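Local coordinates for D-3-phosphoglycerate dehydrogenase oxidoreductase protein (Ralstonia solanacearum, PDB 3GG9) that probably oxidises D-3-phosphoglycerate with NAD as cofactor, at residues A[235-238]-A[239-242]; A[316-319]-A[320-324]. One frame throughout, in Å; residues are numbered along the deposited sequence.

In the fold
The chain first builds the five-stranded parallel sheet (strands 4-7 to 100-102), then crosses to a second domain with a seven-stranded parallel sheet of Rossmann type, where contact 1 lies. Contact 1 is a type I turn following the short helix 235-238, on the way to strand 246-249. After the last strand of that sheet, 295-297, the chain returns to the first domain through helix 306-324, whose C-terminal part is contact 2. The two contacts follow in series, neither nesting nor crossing, and lie on opposite sides of the chain's centre, their nearest atoms about 34 Å apart. Each joins neighbouring turns of backbone and closes no long loop.

Contact 1 (A[235-238]-A[239-242]); sequences VADL and TRMK
T239 folds its hydroxyl back onto the preceding helical turn, where V235 O takes two bonds. T239 N donates to V235 O at 2.9 Å, and T239 OG1 donates to V235 O at 2.7 Å, the two arriving from opposite faces of the carbonyl plane. A chi1 of 53° sets OG1 between the backbone N and the carbonyl carbon of T239, and from there it reaches back up the helix; CG2 of the same residue rests against V235 CG1. A type I turn follows, from L238 to M241. L238 O receives M241 N at 3.0 Å, with the donor well above the carbonyl plane. R240 N bonds D237 O in a similar way; both are i+3 to i bonds, after the i+4 to i bond of T239 N. L238 and M241 also run side by side, with L238 CD2 3.9 Å from M241 SD. R240 bends at chi2 and chi3, bringing its guanidinium alongside the D237 carboxylate. In the modelled conformer R240 NH1 forms a salt bridge to D237 OD2 at 2.9 Å, meeting the carboxylate on its anti side and somewhat out of its plane, while the oxygen lies in the guanidinium plane; the two flat groups are 33° apart and the N-H...O angle is 141°. A236 O lies over one guanidinium face. The other carboxylate oxygen, D237 OD1, accepts from T234 N, just before the helix. In this Rossmann-type domain, L238 and M241 turn to F247 of strand 246-249 and to P270, V235 and T239 pack on helix 260-267, and D237, R240 and M241 cover F213 of helix 209-215.

Contact 2 (A[316-319]-A[320-324]); sequences AFQN and ILDIL
Q318 and D322, one helical turn apart, are joined by a side-chain bond that runs alongside the backbone one. Q318 NE2 donates to D322 OD1 at 3.0 Å in a nearly straight bond (N-H...O 168°). The acceptor lies in the plane of the amide, but the amide nitrogen stands above the carboxylate plane, and the two groups are turned 52° from each other. Q318 reaches this position because its CG is anti to the backbone N (chi1 -164°) and the chain then bends at chi2; its OE1 faces L321 CD1 at 3.8 Å. The second carboxylate oxygen, D322 OD2, accepts from a water at 2.6 Å, and N319 OD1 lies 3.0 Å from that water, which can donate to either. Further acceptors compete for its two protons, so both bonds may not hold at once. N319 ND2 is used in a weak bond to E103 O. Along the main chain, D322 N bonds Q318 O at 2.8 Å, nearly in line with the carbonyl, while L321 N donates to F317 O and I323 N to N319 O. I320 N makes a weak, long bond to A316 O, which also accepts from S76 OG of the sheet. This is the i+4 to i ladder of an alpha helix, with one weak rung, accompanied by an i to i+4 Gln-Asp hydrogen bond. Helix 306-324 packs here on strands 51-54, 74-77 and 100-102 of the flavodoxin-like sheet (order 2-1-3-4-5) of what, in this family, is probably the substrate-binding domain.

Contact 1 (A[235-238]-A[239-242])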
ATOM      1  N   VAL A 235      -4.606  19.811 -18.059  1.00 30.00           N
ATOM      2  CA  VAL A 235      -5.113  20.417 -16.826  1.00 27.59           C
ATOM      3  C   VAL A 235      -6.635  20.483 -16.809  1.00 31.28           C
ATOM      4  O   VAL A 235      -7.229  20.358 -15.750  1.00 31.85           O
ATOM      5  CB  VAL A 235      -4.568  21.873 -16.588  1.00 28.13           C
ATOM      6  CG1 VAL A 235      -5.125  22.467 -15.304  1.00 36.48           C
ATOM      7  CG2 VAL A 235      -3.097  21.861 -16.482  1.00 32.92           C
ATOM      8  N   ALA A 236      -7.264  20.679 -17.968  1.00 33.32           N
ATOM      9  CA  ALA A 236      -8.727  20.724 -18.034  1.00 32.12           C
ATOM     10  C   ALA A 236      -9.317  19.377 -17.610  1.00 35.05           C
ATOM     11  O   ALA A 236     -10.287  19.331 -16.842  1.00 31.68           O
ATOM     12  CB  ALA A 236      -9.209  21.108 -19.433  1.00 34.67           C
ATOM     13  N   ASP A 237      -8.711  18.294 -18.093  1.00 36.44           N
ATOM     14  CA  ASP A 237      -9.114  16.930 -17.714  1.00 27.22           C
ATOM     15  C   ASP A 237      -8.978  16.685 -16.213  1.00 25.73           C
ATOM     16  O   ASP A 237      -9.894  16.184 -15.570  1.00 32.89           O
ATOM     17  CB  ASP A 237      -8.261  15.898 -18.459  1.00 33.80           C
ATOM     18  CG  ASP A 237      -8.502  15.901 -19.965  1.00 38.68           C
ATOM     19  OD1 ASP A 237      -7.517  15.745 -20.725  1.00 36.69           O
ATOM     20  OD2 ASP A 237      -9.672  16.046 -20.383  1.00 48.97           O
ATOM     21  N   LEU A 238      -7.799  16.978 -15.664  1.00 24.54           N
ATOM     22  CA  LEU A 238      -7.555  16.818 -14.227  1.00 25.16           C
ATOM     23  C   LEU A 238      -8.454  17.693 -13.346  1.00 27.31           C
ATOM     24  O   LEU A 238      -8.916  17.250 -12.308  1.00 28.60           O
ATOM     25  CB  LEU A 238      -6.079  17.094 -13.915  1.00 27.28           C
ATOM     26  CG  LEU A 238      -5.081  16.090 -14.491  1.00 30.34           C
ATOM     27  CD1 LEU A 238      -3.669  16.617 -14.308  1.00 29.00           C
ATOM     28  CD2 LEU A 238      -5.248  14.688 -13.859  1.00 25.66           C
ATOM     29  N   THR A 239      -8.708  18.942 -13.747  1.00 30.09           N
ATOM     30  CA  THR A 239      -9.556  19.814 -12.926  1.00 25.47           C
ATOM     31  C   THR A 239     -11.051  19.469 -13.025  1.00 30.44           C
ATOM     32  O   THR A 239     -11.869  20.045 -12.327  1.00 34.20           O
ATOM     33  CB  THR A 239      -9.290  21.322 -13.180  1.00 31.66           C
ATOM     34  OG1 THR A 239      -9.386  21.585 -14.573  1.00 33.88           O
ATOM     35  CG2 THR A 239      -7.878  21.715 -12.687  1.00 34.37           C
ATOM     36  N   ARG A 240     -11.383  18.501 -13.878  1.00 32.79           N
ATOM     37  CA  ARG A 240     -12.716  17.911 -13.972  0.50 36.86           C
ATOM     38  C   ARG A 240     -12.950  16.938 -12.810  1.00 34.67           C
ATOM     39  O   ARG A 240     -14.092  16.633 -12.450  1.00 29.43           O
ATOM     40  CB  ARG A 240     -12.805  17.135 -15.288  0.50 38.69           C
ATOM     41  CG  ARG A 240     -14.157  17.082 -15.935  0.50 44.80           C
ATOM     42  CD  ARG A 240     -14.228  17.867 -17.229  0.50 43.05           C
ATOM     43  NE  ARG A 240     -13.145  17.536 -18.153  0.50 40.61           N
ATOM     44  CZ  ARG A 240     -13.046  18.010 -19.392  0.50 35.19           C
ATOM     45  NH1 ARG A 240     -12.010  17.674 -20.158  0.50 32.19           N
ATOM     46  NH2 ARG A 240     -13.981  18.823 -19.867  0.50 39.83           N
ATOM     47  N   MET A 241     -11.845  16.433 -12.248  1.00 34.32           N
ATOM     48  CA  MET A 241     -11.878  15.411 -11.191  1.00 30.55           C
ATOM     49  C   MET A 241     -12.520  15.904  -9.894  1.00 33.20           C
ATOM     50  O   MET A 241     -12.515  17.107  -9.613  1.00 34.28           O
ATOM     51  CB  MET A 241     -10.470  14.832 -10.932  1.00 28.86           C
ATOM     52  CG  MET A 241      -9.886  14.013 -12.116  1.00 26.76           C
ATOM     53  SD  MET A 241      -8.276  13.168 -11.891  1.00 22.02           S
ATOM     54  CE  MET A 241      -8.711  11.872 -10.732  1.00 29.74           C
ATOM     55  N   LYS A 242     -13.076  14.984  -9.109  1.00 28.71           N
ATOM     56  CA  LYS A 242     -13.613  15.338  -7.792  1.00 32.65           C
ATOM     57  C   LYS A 242     -12.518  15.936  -6.887  1.00 33.09           C
ATOM     58  O   LYS A 242     -11.344  15.600  -7.040  1.00 30.58           O
ATOM     59  CB  LYS A 242     -14.224  14.130  -7.088  1.00 29.71           C
ATOM     60  CG  LYS A 242     -15.264  13.377  -7.897  1.00 23.60           C
ATOM     61  CD  LYS A 242     -15.777  12.191  -7.101  1.00 30.71           C
ATOM     62  CE  LYS A 242     -16.641  11.321  -7.964  1.00 33.11           C
ATOM     63  NZ  LYS A 242     -17.309  10.239  -7.163  1.00 38.78           N
TER

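Contact 2 (A[316-319]-A[320-324])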
ATOM      1  N   ALA A 316      17.880 -10.897 -20.958  1.00 27.14           N
ATOM      2  CA  ALA A 316      18.911 -10.043 -21.563  1.00 27.14           C
ATOM      3  C   ALA A 316      20.304 -10.710 -21.583  1.00 31.03           C
ATOM      4  O   ALA A 316      21.040 -10.561 -22.566  1.00 28.11           O
ATOM      5  CB  ALA A 316      18.963  -8.644 -20.887  1.00 22.69           C
ATOM      6  N   PHE A 317      20.629 -11.462 -20.526  1.00 26.63           N
ATOM      7  CA  PHE A 317      21.896 -12.199 -20.420  1.00 25.31           C
ATOM      8  C   PHE A 317      21.938 -13.394 -21.366  1.00 28.64           C
ATOM      9  O   PHE A 317      22.929 -13.593 -22.066  1.00 22.93           O
ATOM     10  CB  PHE A 317      22.168 -12.686 -18.995  1.00 24.44           C
ATOM     11  CG  PHE A 317      22.344 -11.589 -17.975  1.00 28.56           C
ATOM     12  CD1 PHE A 317      22.556 -10.265 -18.354  1.00 25.34           C
ATOM     13  CD2 PHE A 317      22.298 -11.892 -16.617  1.00 23.83           C
ATOM     14  CE1 PHE A 317      22.723  -9.271 -17.390  1.00 22.32           C
ATOM     15  CE2 PHE A 317      22.481 -10.902 -15.653  1.00 29.29           C
ATOM     16  CZ  PHE A 317      22.688  -9.590 -16.043  1.00 25.17           C
ATOM     17  N   GLN A 318      20.868 -14.187 -21.380  1.00 26.64           N
ATOM     18  CA  GLN A 318      20.753 -15.295 -22.338  1.00 29.45           C
ATOM     19  C   GLN A 318      20.800 -14.794 -23.786  1.00 31.34           C
ATOM     20  O   GLN A 318      21.368 -15.461 -24.652  1.00 29.11           O
ATOM     21  CB  GLN A 318      19.499 -16.130 -22.086  1.00 31.79           C
ATOM     22  CG  GLN A 318      19.478 -17.511 -22.763  1.00 30.17           C
ATOM     23  CD  GLN A 318      20.709 -18.366 -22.436  1.00 28.88           C
ATOM     24  OE1 GLN A 318      21.058 -18.556 -21.269  1.00 34.90           O
ATOM     25  NE2 GLN A 318      21.364 -18.903 -23.478  1.00 29.68           N
ATOM     26  N   ASN A 319      20.250 -13.603 -24.041  1.00 30.10           N
ATOM     27  CA  ASN A 319      20.313 -13.019 -25.384  1.00 30.35           C
ATOM     28  C   ASN A 319      21.756 -12.803 -25.862  1.00 30.87           C
ATOM     29  O   ASN A 319      22.090 -13.107 -27.015  1.00 29.15           O
ATOM     30  CB  ASN A 319      19.483 -11.730 -25.480  1.00 30.54           C
ATOM     31  CG  ASN A 319      17.982 -11.987 -25.611  1.00 32.39           C
ATOM     32  OD1 ASN A 319      17.533 -13.107 -25.868  1.00 28.36           O
ATOM     33  ND2 ASN A 319      17.197 -10.929 -25.456  1.00 26.59           N
ATOM     34  N   ILE A 320      22.609 -12.285 -24.980  1.00 33.31           N
ATOM     35  CA  ILE A 320      24.025 -12.125 -25.285  1.00 29.02           C
ATOM     36  C   ILE A 320      24.661 -13.489 -25.594  1.00 36.78           C
ATOM     37  O   ILE A 320      25.340 -13.645 -26.613  1.00 33.16           O
ATOM     38  CB  ILE A 320      24.791 -11.412 -24.160  1.00 33.53           C
ATOM     39  CG1 ILE A 320      24.325  -9.952 -24.037  1.00 33.55           C
ATOM     40  CG2 ILE A 320      26.299 -11.458 -24.420  1.00 35.15           C
ATOM     41  CD1 ILE A 320      24.798  -9.262 -22.752  1.00 31.22           C
ATOM     42  N   LEU A 321      24.405 -14.479 -24.740  1.00 32.47           N
ATOM     43  CA  LEU A 321      24.914 -15.836 -24.961  1.00 33.05           C
ATOM     44  C   LEU A 321      24.443 -16.461 -26.277  1.00 37.34           C
ATOM     45  O   LEU A 321      25.229 -17.124 -26.959  1.00 37.24           O
ATOM     46  CB  LEU A 321      24.574 -16.776 -23.799  1.00 36.25           C
ATOM     47  CG  LEU A 321      24.929 -16.365 -22.365  1.00 32.18           C
ATOM     48  CD1 LEU A 321      24.671 -17.521 -21.417  1.00 31.01           C
ATOM     49  CD2 LEU A 321      26.368 -15.851 -22.221  1.00 33.95           C
ATOM     50  N   ASP A 322      23.172 -16.257 -26.620  1.00 33.95           N
ATOM     51  CA  ASP A 322      22.589 -16.804 -27.846  1.00 34.80           C
ATOM     52  C   ASP A 322      23.197 -16.163 -29.090  1.00 37.00           C
ATOM     53  O   ASP A 322      23.405 -16.845 -30.083  1.00 36.85           O
ATOM     54  CB  ASP A 322      21.070 -16.606 -27.906  1.00 32.38           C
ATOM     55  CG  ASP A 322      20.302 -17.467 -26.921  1.00 39.84           C
ATOM     56  OD1 ASP A 322      20.803 -18.511 -26.441  1.00 41.21           O
ATOM     57  OD2 ASP A 322      19.150 -17.085 -26.639  1.00 40.51           O
ATOM     58  N   ILE A 323      23.472 -14.857 -29.032  1.00 35.37           N
ATOM     59  CA  ILE A 323      24.070 -14.148 -30.168  1.00 41.09           C
ATOM     60  C   ILE A 323      25.498 -14.634 -30.436  1.00 39.23           C
ATOM     61  O   ILE A 323      25.876 -14.847 -31.587  1.00 43.76           O
ATOM     62  CB  ILE A 323      23.967 -12.597 -30.009  1.00 43.80           C
ATOM     63  CG1 ILE A 323      22.889 -12.057 -30.932  1.00 53.37           C
ATOM     64  CG2 ILE A 323      25.251 -11.873 -30.364  1.00 49.66           C
ATOM     65  CD1 ILE A 323      21.525 -12.279 -30.429  1.00 62.27           C
ATOM     66  N   LEU A 324      26.257 -14.855 -29.370  1.00 35.60           N
ATOM     67  CA  LEU A 324      27.624 -15.356 -29.485  1.00 39.54           C
ATOM     68  C   LEU A 324      27.698 -16.776 -30.056  1.00 42.56           C
ATOM     69  O   LEU A 324      28.766 -17.217 -30.476  1.00 48.44           O
ATOM     70  CB  LEU A 324      28.351 -15.275 -28.142  1.00 39.82           C
ATOM     71  CG  LEU A 324      28.567 -13.882 -27.550  1.00 33.27           C
ATOM     72  CD1 LEU A 324      29.058 -13.987 -26.123  1.00 36.02           C
ATOM     73  CD2 LEU A 324      29.525 -13.044 -28.390  1.00 41.64           C
TER
HETATM   74  O   HOH W   1      18.098 -15.143 -27.978  1.00 40.69           O